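Local coordinates for DUF5625 domain-containing protein (PDB 3NKG) that is of unknown function but folds largely into two antiparallel beta-sheets and probably belongs to the clan of galactose-binding-like beta-sandwich domains, at residues Y32-Q37 and T136-D141. Numbering follows the deposited sequence.
Sequences YHLILQ and TTISLD
An antiparallel strand pair at the edge of a four-stranded sheet is formed where Tyr32, His33 and Leu34 face Ile138, Thr137 and Thr136, the short segments running at 144° to each other. The register rests on two hydrogen-bonded pairs flanking a non-hydrogen-bonded one. In the first, Tyr32 N gives to Ile138 O at 2.8 Å and Ile138 N returns to Tyr32 O at 2.9 Å. In the second, Leu34 N donates to Thr136 O at 2.8 Å, whereas the return bond from Thr136 N to Leu34 O is weak at 3.3 Å. Thr137 CA also brings its hydrogen to Tyr32 O.

On one face, His33 and Thr137 stand side by side. His33 ND1 and Thr137 OG1 are hydrogen-bonded at 2.9 Å, the hydroxyl oxygen lying at the edge of the imidazole and in its plane. The threonine hydroxyl reaches it because OG1 is anti to the carbonyl carbon (chi1 -57°), next to its own backbone N. Tyr168 of strand 163-169 also meets the imidazole, with the planes at about 60°. A leucine in place of His33 would probably leave Thr137 OG1 without this cross-strand partner.

The other face is mainly apolar. Leu34 CD1 lies alongside Thr136 CG2 at 3.7 Å. Farther along, Leu140 crosses Tyr32 at about a right angle, its CB 4.2 Å from Tyr32 CD1, while the phenol hydroxyl bonds to Glu28 O. Tyr32 and Leu140 both also touch Ile26 of strand 18-26, which belongs to the second four-stranded sheet. The antiparallel ladder to the outermost strand 132-140, together with this contact to Ile26, is consistent with the edge of a beta-sandwich, as in galactose-binding-like domains.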
loop_
_atom_site.group_PDB
_atom_site.type_symbol
_atom_site.label_atom_id
_atom_site.label_comp_id
_atom_site.label_asym_id
_atom_site.label_seq_id
_atom_site.Cartn_x
_atom_site.Cartn_y
_atom_site.Cartn_z
ATOM N N TYR A 32 -6.267 -0.635 -12.536
ATOM C CA TYR A 32 -4.928 -0.537 -11.959
ATOM C C TYR A 32 -4.956 -0.757 -10.479
ATOM O O TYR A 32 -5.775 -0.184 -9.769
ATOM C CB TYR A 32 -4.319 0.847 -12.191
ATOM C CG TYR A 32 -3.990 1.085 -13.626
ATOM C CD1 TYR A 32 -4.977 1.455 -14.531
ATOM C CD2 TYR A 32 -2.694 0.895 -14.095
ATOM C CE1 TYR A 32 -4.669 1.653 -15.886
ATOM C CE2 TYR A 32 -2.382 1.093 -15.417
ATOM C CZ TYR A 32 -3.373 1.466 -16.318
ATOM O OH TYR A 32 -3.044 1.663 -17.645
ATOM N N HIS A 33 -4.011 -1.547 -10.002
ATOM C CA HIS A 33 -3.841 -1.717 -8.576
ATOM C C HIS A 33 -3.027 -0.571 -8.003
ATOM O O HIS A 33 -2.019 -0.162 -8.597
ATOM C CB HIS A 33 -3.098 -3.022 -8.283
ATOM C CG HIS A 33 -3.821 -4.242 -8.743
ATOM N ND1 HIS A 33 -5.160 -4.452 -8.478
ATOM C CD2 HIS A 33 -3.397 -5.316 -9.450
ATOM C CE1 HIS A 33 -5.531 -5.606 -9.008
ATOM N NE2 HIS A 33 -4.482 -6.146 -9.609
ATOM N N LEU A 34 -3.453 -0.094 -6.832
ATOM C CA LEU A 34 -2.704 0.870 -6.035
ATOM C C LEU A 34 -2.258 0.147 -4.772
ATOM O O LEU A 34 -3.085 -0.416 -4.065
ATOM C CB LEU A 34 -3.589 2.044 -5.629
ATOM C CG LEU A 34 -4.354 2.776 -6.724
ATOM C CD1 LEU A 34 -4.894 4.075 -6.170
ATOM C CD2 LEU A 34 -3.453 3.049 -7.909
ATOM N N ILE A 35 -0.956 0.150 -4.490
ATOM C CA ILE A 35 -0.445 -0.644 -3.369
ATOM C C ILE A 35 0.689 0.080 -2.684
ATOM O O ILE A 35 1.243 1.048 -3.222
ATOM C CB ILE A 35 0.116 -2.016 -3.842
ATOM C CG1 ILE A 35 1.446 -1.821 -4.557
ATOM C CG2 ILE A 35 -0.895 -2.766 -4.760
ATOM C CD1 ILE A 35 2.060 -3.092 -5.102
ATOM N N LEU A 36 1.044 -0.390 -1.494
ATOM C CA LEU A 36 2.263 0.067 -0.859
ATOM C C LEU A 36 3.241 -1.087 -0.854
ATOM O O LEU A 36 2.870 -2.223 -0.498
ATOM C CB LEU A 36 1.984 0.499 0.596
ATOM C CG LEU A 36 0.951 1.603 0.764
ATOM C CD1 LEU A 36 0.713 1.836 2.237
ATOM C CD2 LEU A 36 1.412 2.862 0.076
ATOM N N GLN A 37 4.495 -0.804 -1.200
ATOM C CA GLN A 37 5.565 -1.799 -1.166
ATOM C C GLN A 37 6.620 -1.393 -0.155
ATOM O O GLN A 37 7.173 -0.283 -0.243
ATOM C CB GLN A 37 6.238 -1.920 -2.532
ATOM C CG GLN A 37 5.311 -2.344 -3.657
ATOM C CD GLN A 37 6.055 -2.511 -4.973
ATOM O OE1 GLN A 37 6.490 -1.533 -5.587
ATOM N NE2 GLN A 37 6.221 -3.754 -5.399
ATOM N N THR A 136 -6.260 -0.351 -3.131
ATOM C CA THR A 136 -7.474 -0.414 -3.941
ATOM C C THR A 136 -7.134 -0.727 -5.410
ATOM O O THR A 136 -5.963 -0.751 -5.806
ATOM C CB THR A 136 -8.313 0.910 -3.824
ATOM O OG1 THR A 136 -9.627 0.724 -4.375
ATOM C CG2 THR A 136 -7.617 2.077 -4.542
ATOM N N THR A 137 -8.171 -1.011 -6.185
ATOM C CA THR A 137 -8.053 -1.172 -7.634
ATOM C C THR A 137 -8.999 -0.161 -8.273
ATOM O O THR A 137 -10.163 -0.063 -7.873
ATOM C CB THR A 137 -8.472 -2.583 -8.049
ATOM O OG1 THR A 137 -7.679 -3.545 -7.343
ATOM C CG2 THR A 137 -8.298 -2.794 -9.561
ATOM N N ILE A 138 -8.513 0.586 -9.261
ATOM C CA ILE A 138 -9.294 1.660 -9.859
ATOM C C ILE A 138 -9.213 1.617 -11.400
ATOM O O ILE A 138 -8.132 1.394 -11.983
ATOM C CB ILE A 138 -8.806 3.039 -9.353
ATOM C CG1 ILE A 138 -9.636 4.172 -9.961
ATOM C CG2 ILE A 138 -7.358 3.249 -9.722
ATOM C CD1 ILE A 138 -9.152 5.564 -9.527
ATOM N N SER A 139 -10.354 1.829 -12.055
ATOM C CA SER A 139 -10.369 1.895 -13.511
ATOM C C SER A 139 -9.999 3.302 -13.961
ATOM O O SER A 139 -10.729 4.246 -13.675
ATOM C CB SER A 139 -11.737 1.499 -14.086
ATOM O OG SER A 139 -12.026 0.145 -13.792
ATOM N N LEU A 140 -8.878 3.431 -14.679
ATOM C CA LEU A 140 -8.427 4.725 -15.218
ATOM C C LEU A 140 -8.386 4.683 -16.747
ATOM O O LEU A 140 -7.905 3.703 -17.337
ATOM C CB LEU A 140 -7.029 5.067 -14.685
ATOM C CG LEU A 140 -6.962 5.174 -13.146
ATOM C CD1 LEU A 140 -5.525 5.104 -12.607
ATOM C CD2 LEU A 140 -7.640 6.442 -12.695
ATOM N N ASP A 141 -8.903 5.733 -17.381
ATOM C CA ASP A 141 -8.792 5.877 -18.815
ATOM C C ASP A 141 -7.415 6.418 -19.170
ATOM O O ASP A 141 -6.755 7.095 -18.362
ATOM C CB ASP A 141 -9.880 6.815 -19.347
ATOM C CG ASP A 141 -11.260 6.215 -19.216
ATOM O OD1 ASP A 141 -11.351 4.967 -19.032
ATOM O OD2 ASP A 141 -12.246 6.988 -19.282
#